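Long-range contacts in major capsid protein (Norovirus Hu/GI.7/TCH-060/USA/2003, PDB 4P25), which forms the protein coat of the virus and, through its protruding P domain, binds the fucosylated Lewis Y histo-blood group antigen: residues G45-E50 with E226-F231; G240-L245 with S290-Y295. All coordinates share one frame; numbering follows the deposited sequence.

Overall arrangement
In this P domain residues 45-50 come first from the N terminus and meet 226-231 only after 175 residues. Interaction 1 thus closes a long loop that holds all of the glycan-pocket residues and probably the P2 insertion of the norovirus P domain. Only then does interaction 2 open, closing a much shorter loop between 240-245 and 290-295. The two therefore lie in series, neither nesting nor crossing. Their centres are about 17 Å apart, yet they converge on one fold element: L261 on strand 255-262 is packed against by L49 and F231 of interaction 1 and by A243 and L245 of interaction 2.

Interaction 1 of 2, residues G45-E50 with E226-F231; sequences GRCTLE and EFVSHF
L49 lies over one face of the F231 ring, and this overlap sets the shape of a contact in which an irregular loop is pressed against a helix. The CA-CB bond of L49 leads away from the helix, but its chain runs alongside that of F231 in the same direction and brings CD2 back over the ring. CD2 stands 3.8 Å from the F231 ring centroid, 27° off the normal, a CH-pi contact displaced toward the CE2-CZ rim. On the ring's opposite face lies the carbonyl oxygen of F227, one turn earlier in the helix, with methyl and oxygen both offset toward the rim.

The next bump along the loop is C47, which fills the hollow between V228 and F231, themselves a turn apart on the helix. Its CB meets V228 CG1 at 4.0 Å, while SG, swung anti to the backbone N (chi1 -173°), reaches along the groove to F231 CB at 4.1 Å. The other methyl of V228, CG2, points at the backbone of G45, 4.2 Å from its carbonyl carbon. Between the two side-chain contacts the loop backbone comes close as well, T48 O lying 3.7 Å from F231 CB.

No direct hydrogen bond joins the segments. A water bridges them instead, donating to L49 O at 2.6 Å and to F231 O at 2.8 Å, and so gives each carbonyl a donor at the margin of the apolar packing.

L49 and F231 both rest on L261 of strand 255-262, so the loop and helix 225-234 share a platform on the sheet. Toward the start of the helix, E226 OE1 binds A19 N, whereas E226 OE2 binds S60 OG of the second subunit, placing the helix beside the dimer interface.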
ATOM      1  N   GLY A  45      -9.988   7.169   3.076  1.00  6.64           N
ATOM      2  CA  GLY A  45     -10.820   5.993   3.295  1.00  7.01           C
ATOM      3  C   GLY A  45     -12.303   6.206   3.043  1.00  7.02           C
ATOM      4  O   GLY A  45     -13.136   5.481   3.590  1.00 10.30           O
ATOM      5  N   ARG A  46     -12.622   7.193   2.210  1.00  7.47           N
ATOM      6  CA  ARG A  46     -14.006   7.563   1.929  1.00  7.83           C
ATOM      7  C   ARG A  46     -14.382   7.246   0.487  1.00  9.82           C
ATOM      8  O   ARG A  46     -13.762   7.742  -0.463  1.00 10.44           O
ATOM      9  CB  ARG A  46     -14.230   9.052   2.211  1.00  8.54           C
ATOM     10  CG  ARG A  46     -13.825   9.499   3.612  1.00 10.39           C
ATOM     11  CD  ARG A  46     -14.717   8.883   4.693  1.00  9.08           C
ATOM     12  NE  ARG A  46     -16.131   9.177   4.468  1.00 10.36           N
ATOM     13  CZ  ARG A  46     -16.767  10.248   4.939  1.00  9.99           C
ATOM     14  NH1 ARG A  46     -16.125  11.148   5.676  1.00  9.72           N
ATOM     15  NH2 ARG A  46     -18.052  10.421   4.662  1.00 11.97           N
ATOM     16  N   CYS A  47     -15.403   6.414   0.322  1.00  8.46           N
ATOM     17  CA  CYS A  47     -15.817   5.974  -1.001  1.00  9.63           C
ATOM     18  C   CYS A  47     -17.217   5.415  -0.881  1.00 11.62           C
ATOM     19  O   CYS A  47     -17.505   4.678   0.060  1.00 12.77           O
ATOM     20  CB  CYS A  47     -14.867   4.889  -1.515  1.00 12.28           C
ATOM     21  SG  CYS A  47     -15.155   4.384  -3.238  1.00 12.59           S
ATOM     22  N   THR A  48     -18.093   5.772  -1.820  1.00 10.52           N
ATOM     23  CA  THR A  48     -19.444   5.200  -1.804  1.00 11.64           C
ATOM     24  C   THR A  48     -19.404   3.774  -2.338  1.00  8.71           C
ATOM     25  O   THR A  48     -18.453   3.403  -3.037  1.00 11.98           O
ATOM     26  CB  THR A  48     -20.443   6.015  -2.648  1.00 12.83           C
ATOM     27  OG1 THR A  48     -20.123   5.887  -4.044  1.00 14.76           O
ATOM     28  CG2 THR A  48     -20.433   7.485  -2.243  1.00 15.10           C
ATOM     29  N   LEU A  49     -20.429   2.991  -2.024  1.00 11.06           N
ATOM     30  CA  LEU A  49     -20.479   1.602  -2.465  1.00 13.75           C
ATOM     31  C   LEU A  49     -20.485   1.478  -3.999  1.00 14.41           C
ATOM     32  O   LEU A  49     -20.050   0.474  -4.538  1.00 18.92           O
ATOM     33  CB  LEU A  49     -21.713   0.878  -1.912  1.00 17.25           C
ATOM     34  CG  LEU A  49     -21.688   0.614  -0.418  1.00 27.04           C
ATOM     35  CD1 LEU A  49     -22.710  -0.464  -0.060  1.00 23.59           C
ATOM     36  CD2 LEU A  49     -20.298   0.241   0.049  1.00 27.55           C
ATOM     37  N   GLU A  50     -20.988   2.522  -4.661  1.00 15.90           N
ATOM     38  CA  GLU A  50     -21.031   2.552  -6.125  1.00 15.36           C
ATOM     39  C   GLU A  50     -19.670   2.864  -6.742  1.00 13.82           C
ATOM     40  O   GLU A  50     -19.506   2.798  -7.953  1.00 20.50           O
ATOM     41  CB  GLU A  50     -22.069   3.566  -6.619  1.00 19.41           C
ATOM     42  CG  GLU A  50     -23.487   3.168  -6.257  1.00 27.53           C
ATOM     43  CD  GLU A  50     -24.563   4.021  -6.907  1.00 41.69           C
ATOM     44  OE1 GLU A  50     -24.304   5.206  -7.208  1.00 47.11           O
ATOM     45  OE2 GLU A  50     -25.678   3.492  -7.105  1.00 44.12           O
ATOM     46  N   GLU A 226      -8.383  -1.615   0.761  1.00  7.90           N
ATOM     47  CA  GLU A 226      -8.777  -2.543  -0.299  1.00  7.67           C
ATOM     48  C   GLU A 226     -10.289  -2.558  -0.548  1.00  8.36           C
ATOM     49  O   GLU A 226     -10.731  -2.909  -1.648  1.00  8.62           O
ATOM     50  CB  GLU A 226      -8.239  -3.956  -0.035  1.00 10.36           C
ATOM     51  CG  GLU A 226      -6.733  -4.093  -0.228  1.00 11.88           C
ATOM     52  CD  GLU A 226      -5.921  -3.633   0.979  1.00 12.04           C
ATOM     53  OE1 GLU A 226      -6.525  -3.208   1.987  1.00 10.16           O
ATOM     54  OE2 GLU A 226      -4.677  -3.706   0.917  1.00 10.99           O
ATOM     55  N   PHE A 227     -11.078  -2.177   0.457  1.00  9.17           N
ATOM     56  CA  PHE A 227     -12.515  -1.992   0.249  1.00  8.87           C
ATOM     57  C   PHE A 227     -12.747  -0.842  -0.729  1.00  9.54           C
ATOM     58  O   PHE A 227     -13.570  -0.945  -1.636  1.00  9.87           O
ATOM     59  CB  PHE A 227     -13.248  -1.699   1.565  1.00  9.12           C
ATOM     60  CG  PHE A 227     -13.665  -2.929   2.330  1.00  9.03           C
ATOM     61  CD1 PHE A 227     -12.721  -3.845   2.767  1.00 13.93           C
ATOM     62  CD2 PHE A 227     -14.998  -3.144   2.652  1.00 11.56           C
ATOM     63  CE1 PHE A 227     -13.102  -4.966   3.489  1.00 15.44           C
ATOM     64  CE2 PHE A 227     -15.387  -4.267   3.373  1.00 14.68           C
ATOM     65  CZ  PHE A 227     -14.436  -5.179   3.791  1.00 15.08           C
ATOM     66  N   VAL A 228     -12.021   0.258  -0.535  1.00  8.36           N
ATOM     67  CA  VAL A 228     -12.114   1.402  -1.431  1.00  8.67           C
ATOM     68  C   VAL A 228     -11.802   1.016  -2.879  1.00  9.35           C
ATOM     69  O   VAL A 228     -12.596   1.291  -3.782  1.00  9.29           O
ATOM     70  CB  VAL A 228     -11.176   2.540  -0.984  1.00  8.62           C
ATOM     71  CG1 VAL A 228     -11.150   3.645  -2.025  1.00 10.00           C
ATOM     72  CG2 VAL A 228     -11.616   3.097   0.360  1.00 13.09           C
ATOM     73  N   SER A 229     -10.662   0.373  -3.110  1.00  8.43           N
ATOM     74  CA  SER A 229     -10.316  -0.002  -4.481  1.00  9.84           C
ATOM     75  C   SER A 229     -11.296  -1.029  -5.051  1.00  9.72           C
ATOM     76  O   SER A 229     -11.596  -1.008  -6.241  1.00 13.32           O
ATOM     77  CB  SER A 229      -8.863  -0.476  -4.606  1.00 13.55           C
ATOM     78  OG  SER A 229      -8.589  -1.575  -3.763  1.00 15.55           O
ATOM     79  N   HIS A 230     -11.810  -1.910  -4.198  1.00 10.63           N
ATOM     80  CA  HIS A 230     -12.824  -2.879  -4.619  1.00  9.78           C
ATOM     81  C   HIS A 230     -14.069  -2.164  -5.162  1.00 11.09           C
ATOM     82  O   HIS A 230     -14.568  -2.504  -6.236  1.00 11.97           O
ATOM     83  CB  HIS A 230     -13.211  -3.775  -3.439  1.00 11.78           C
ATOM     84  CG  HIS A 230     -13.930  -5.031  -3.828  1.00 15.32           C
ATOM     85  ND1 HIS A 230     -13.274  -6.158  -4.274  1.00 23.34           N
ATOM     86  CD2 HIS A 230     -15.246  -5.347  -3.803  1.00 15.80           C
ATOM     87  CE1 HIS A 230     -14.156  -7.110  -4.525  1.00 19.29           C
ATOM     88  NE2 HIS A 230     -15.359  -6.645  -4.247  1.00 20.67           N
ATOM     89  N   PHE A 231     -14.559  -1.170  -4.428  1.00 10.91           N
ATOM     90  CA  PHE A 231     -15.754  -0.443  -4.855  1.00 10.30           C
ATOM     91  C   PHE A 231     -15.505   0.353  -6.135  1.00  9.08           C
ATOM     92  O   PHE A 231     -16.350   0.374  -7.029  1.00 13.03           O
ATOM     93  CB  PHE A 231     -16.272   0.480  -3.745  1.00 10.73           C
ATOM     94  CG  PHE A 231     -16.630  -0.237  -2.472  1.00 13.25           C
ATOM     95  CD1 PHE A 231     -17.028  -1.564  -2.493  1.00 17.31           C
ATOM     96  CD2 PHE A 231     -16.566   0.420  -1.254  1.00 17.98           C
ATOM     97  CE1 PHE A 231     -17.351  -2.226  -1.324  1.00 20.81           C
ATOM     98  CE2 PHE A 231     -16.890  -0.239  -0.074  1.00 16.71           C
ATOM     99  CZ  PHE A 231     -17.281  -1.563  -0.113  1.00 17.99           C
TER
HETATM  100  O   HOH W   1     -18.803  -0.771  -6.419  1.00 17.15           O

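Interaction 2 of 2, residues G240-L245 with S290-Y295; sequences GEAALL and SWVSRY
An antiparallel ladder joins strands 242-248 and 285-292 in the C-terminal part of the P domain, and 240-245 with 290-295 form its last rungs. A242 and L244 face V292 and S290 as hydrogen-bonded pairs; A243 faces W291 between them as the non-hydrogen-bonded pair. The straightest bond runs from V292 N to A242 O, 2.8 Å at 179°, and L244 N reaches S290 O at the same length. At the start of the strand V292 O receives two weak bonds, from E241 N and A242 N, as in a classic beta bulge.

On one side of the ladder L244 CB packs on V292 CG1 at 3.8 Å. On the other, G240 N lies 3.3 Å above the plane of the W291 indole, toward its CE3 rim, with A243 CB 4.0 Å from CZ3. F288 meets the same indole edge-to-face.

Where one strand begins and the other ends, the E241 side chain extends across that of R294, yet their charged ends do not meet. E241 OE1 instead accepts the backbone N of R294 at 2.7 Å, on its anti side and 27° out of the carboxylate plane.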
ATOM      1  N   GLY A 240     -30.104  -1.867  -2.279  1.00 22.25           N
ATOM      2  CA  GLY A 240     -30.807  -1.848  -1.013  1.00 25.69           C
ATOM      3  C   GLY A 240     -30.278  -0.709  -0.175  1.00 22.75           C
ATOM      4  O   GLY A 240     -29.335  -0.025  -0.571  1.00 23.58           O
ATOM      5  N   GLU A 241     -30.876  -0.511   0.991  1.00 20.69           N
ATOM      6  CA  GLU A 241     -30.505   0.601   1.852  1.00 18.64           C
ATOM      7  C   GLU A 241     -29.241   0.315   2.652  1.00 19.17           C
ATOM      8  O   GLU A 241     -28.610   1.232   3.175  1.00 21.19           O
ATOM      9  CB  GLU A 241     -31.670   0.959   2.771  1.00 19.87           C
ATOM     10  CG  GLU A 241     -32.857   1.532   2.004  1.00 24.12           C
ATOM     11  CD  GLU A 241     -34.077   1.737   2.871  1.00 25.74           C
ATOM     12  OE1 GLU A 241     -34.265   0.962   3.831  1.00 26.21           O
ATOM     13  OE2 GLU A 241     -34.852   2.675   2.585  1.00 37.64           O
ATOM     14  N   ALA A 242     -28.874  -0.960   2.736  1.00 14.92           N
ATOM     15  CA  ALA A 242     -27.636  -1.370   3.392  1.00 13.32           C
ATOM     16  C   ALA A 242     -27.273  -2.776   2.944  1.00 15.27           C
ATOM     17  O   ALA A 242     -28.148  -3.562   2.562  1.00 16.24           O
ATOM     18  CB  ALA A 242     -27.779  -1.316   4.908  1.00 14.31           C
ATOM     19  N   ALA A 243     -25.983  -3.090   2.982  1.00 14.92           N
ATOM     20  CA  ALA A 243     -25.516  -4.432   2.664  1.00 13.60           C
ATOM     21  C   ALA A 243     -25.170  -5.161   3.948  1.00 13.63           C
ATOM     22  O   ALA A 243     -24.328  -4.704   4.728  1.00 14.15           O
ATOM     23  CB  ALA A 243     -24.307  -4.379   1.738  1.00 14.38           C
ATOM     24  N   LEU A 244     -25.840  -6.284   4.178  1.00 12.66           N
ATOM     25  CA  LEU A 244     -25.551  -7.115   5.336  1.00 11.70           C
ATOM     26  C   LEU A 244     -24.319  -7.959   5.052  1.00 12.03           C
ATOM     27  O   LEU A 244     -24.276  -8.693   4.067  1.00 12.31           O
ATOM     28  CB  LEU A 244     -26.746  -8.020   5.661  1.00 12.77           C
ATOM     29  CG  LEU A 244     -26.555  -8.985   6.834  1.00 13.68           C
ATOM     30  CD1 LEU A 244     -26.438  -8.235   8.156  1.00 14.40           C
ATOM     31  CD2 LEU A 244     -27.686 -10.007   6.880  1.00 18.16           C
ATOM     32  N   LEU A 245     -23.310  -7.840   5.910  1.00 10.71           N
ATOM     33  CA  LEU A 245     -22.089  -8.621   5.770  1.00 11.01           C
ATOM     34  C   LEU A 245     -21.968  -9.601   6.918  1.00 10.84           C
ATOM     35  O   LEU A 245     -22.422  -9.327   8.025  1.00 13.00           O
ATOM     36  CB  LEU A 245     -20.855  -7.716   5.805  1.00 10.45           C
ATOM     37  CG  LEU A 245     -20.777  -6.499   4.893  1.00  9.98           C
ATOM     38  CD1 LEU A 245     -19.454  -5.796   5.125  1.00 12.38           C
ATOM     39  CD2 LEU A 245     -20.942  -6.892   3.429  1.00 11.86           C
ATOM     40  N   SER A 290     -26.546 -10.250   1.955  1.00 14.25           N
ATOM     41  CA  SER A 290     -27.742  -9.787   1.252  1.00 13.70           C
ATOM     42  C   SER A 290     -27.966  -8.289   1.420  1.00 13.65           C
ATOM     43  O   SER A 290     -27.375  -7.651   2.295  1.00 16.59           O
ATOM     44  CB  SER A 290     -28.980 -10.538   1.747  1.00 21.70           C
ATOM     45  OG  SER A 290     -29.253 -10.217   3.101  1.00 24.05           O
ATOM     46  N   TRP A 291     -28.819  -7.734   0.565  1.00 15.15           N
ATOM     47  CA  TRP A 291     -29.275  -6.363   0.718  1.00 13.87           C
ATOM     48  C   TRP A 291     -30.393  -6.320   1.746  1.00 15.16           C
ATOM     49  O   TRP A 291     -31.305  -7.154   1.725  1.00 19.27           O
ATOM     50  CB  TRP A 291     -29.762  -5.801  -0.619  1.00 17.96           C
ATOM     51  CG  TRP A 291     -28.664  -5.607  -1.620  1.00 17.20           C
ATOM     52  CD1 TRP A 291     -28.378  -6.401  -2.693  1.00 17.89           C
ATOM     53  CD2 TRP A 291     -27.699  -4.547  -1.635  1.00 17.10           C
ATOM     54  NE1 TRP A 291     -27.295  -5.900  -3.377  1.00 20.59           N
ATOM     55  CE2 TRP A 291     -26.861  -4.765  -2.749  1.00 18.41           C
ATOM     56  CE3 TRP A 291     -27.464  -3.439  -0.818  1.00 18.06           C
ATOM     57  CZ2 TRP A 291     -25.804  -3.907  -3.065  1.00 21.85           C
ATOM     58  CZ3 TRP A 291     -26.417  -2.591  -1.132  1.00 23.36           C
ATOM     59  CH2 TRP A 291     -25.600  -2.830  -2.245  1.00 24.34           C
ATOM     60  N   VAL A 292     -30.318  -5.360   2.660  1.00 16.47           N
ATOM     61  CA  VAL A 292     -31.334  -5.231   3.701  1.00 16.34           C
ATOM     62  C   VAL A 292     -31.814  -3.792   3.822  1.00 16.74           C
ATOM     63  O   VAL A 292     -31.192  -2.867   3.291  1.00 16.99           O
ATOM     64  CB  VAL A 292     -30.819  -5.710   5.073  1.00 14.59           C
ATOM     65  CG1 VAL A 292     -30.399  -7.174   5.013  1.00 17.57           C
ATOM     66  CG2 VAL A 292     -29.667  -4.832   5.556  1.00 14.23           C
ATOM     67  N   SER A 293     -32.920  -3.603   4.528  1.00 17.00           N
ATOM     68  CA  SER A 293     -33.453  -2.266   4.717  1.00 20.31           C
ATOM     69  C   SER A 293     -32.625  -1.490   5.731  1.00 15.57           C
ATOM     70  O   SER A 293     -31.815  -2.060   6.465  1.00 19.38           O
ATOM     71  CB  SER A 293     -34.909  -2.321   5.166  1.00 27.98           C
ATOM     72  OG  SER A 293     -35.001  -2.804   6.489  1.00 32.76           O
ATOM     73  N   ARG A 294     -32.849  -0.184   5.761  1.00 19.43           N
ATOM     74  CA  ARG A 294     -32.097   0.728   6.608  1.00 22.50           C
ATOM     75  C   ARG A 294     -32.161   0.357   8.085  1.00 22.95           C
ATOM     76  O   ARG A 294     -31.182   0.520   8.818  1.00 24.45           O
ATOM     77  CB  ARG A 294     -32.597   2.161   6.392  1.00 25.84           C
ATOM     78  CG  ARG A 294     -31.945   3.185   7.288  1.00 41.26           C
ATOM     79  CD  ARG A 294     -31.692   4.511   6.563  1.00 54.74           C
ATOM     80  NE  ARG A 294     -30.636   5.264   7.239  1.00 61.50           N
ATOM     81  CZ  ARG A 294     -30.588   6.590   7.370  1.00 66.38           C
ATOM     82  NH1 ARG A 294     -31.556   7.350   6.877  1.00 63.27           N
ATOM     83  NH2 ARG A 294     -29.578   7.143   8.025  1.00 65.14           N
ATOM     84  N   TYR A 295     -33.306  -0.157   8.525  1.00 24.25           N
ATOM     85  CA  TYR A 295     -33.486  -0.461   9.943  1.00 27.56           C
ATOM     86  C   TYR A 295     -33.467  -1.944  10.279  1.00 24.57           C
ATOM     87  O   TYR A 295     -33.958  -2.358  11.329  1.00 23.40           O
ATOM     88  CB  TYR A 295     -34.738   0.216  10.490  1.00 33.42           C
ATOM     89  CG  TYR A 295     -34.601   1.709  10.443  1.00 38.89           C
ATOM     90  CD1 TYR A 295     -33.683   2.358  11.256  1.00 37.30           C
ATOM     91  CD2 TYR A 295     -35.357   2.470   9.564  1.00 39.67           C
ATOM     92  CE1 TYR A 295     -33.531   3.723  11.210  1.00 42.76           C
ATOM     93  CE2 TYR A 295     -35.214   3.840   9.512  1.00 44.27           C
ATOM     94  CZ  TYR A 295     -34.301   4.461  10.339  1.00 51.82           C
ATOM     95  OH  TYR A 295     -34.156   5.826  10.289  1.00 58.60           O
TER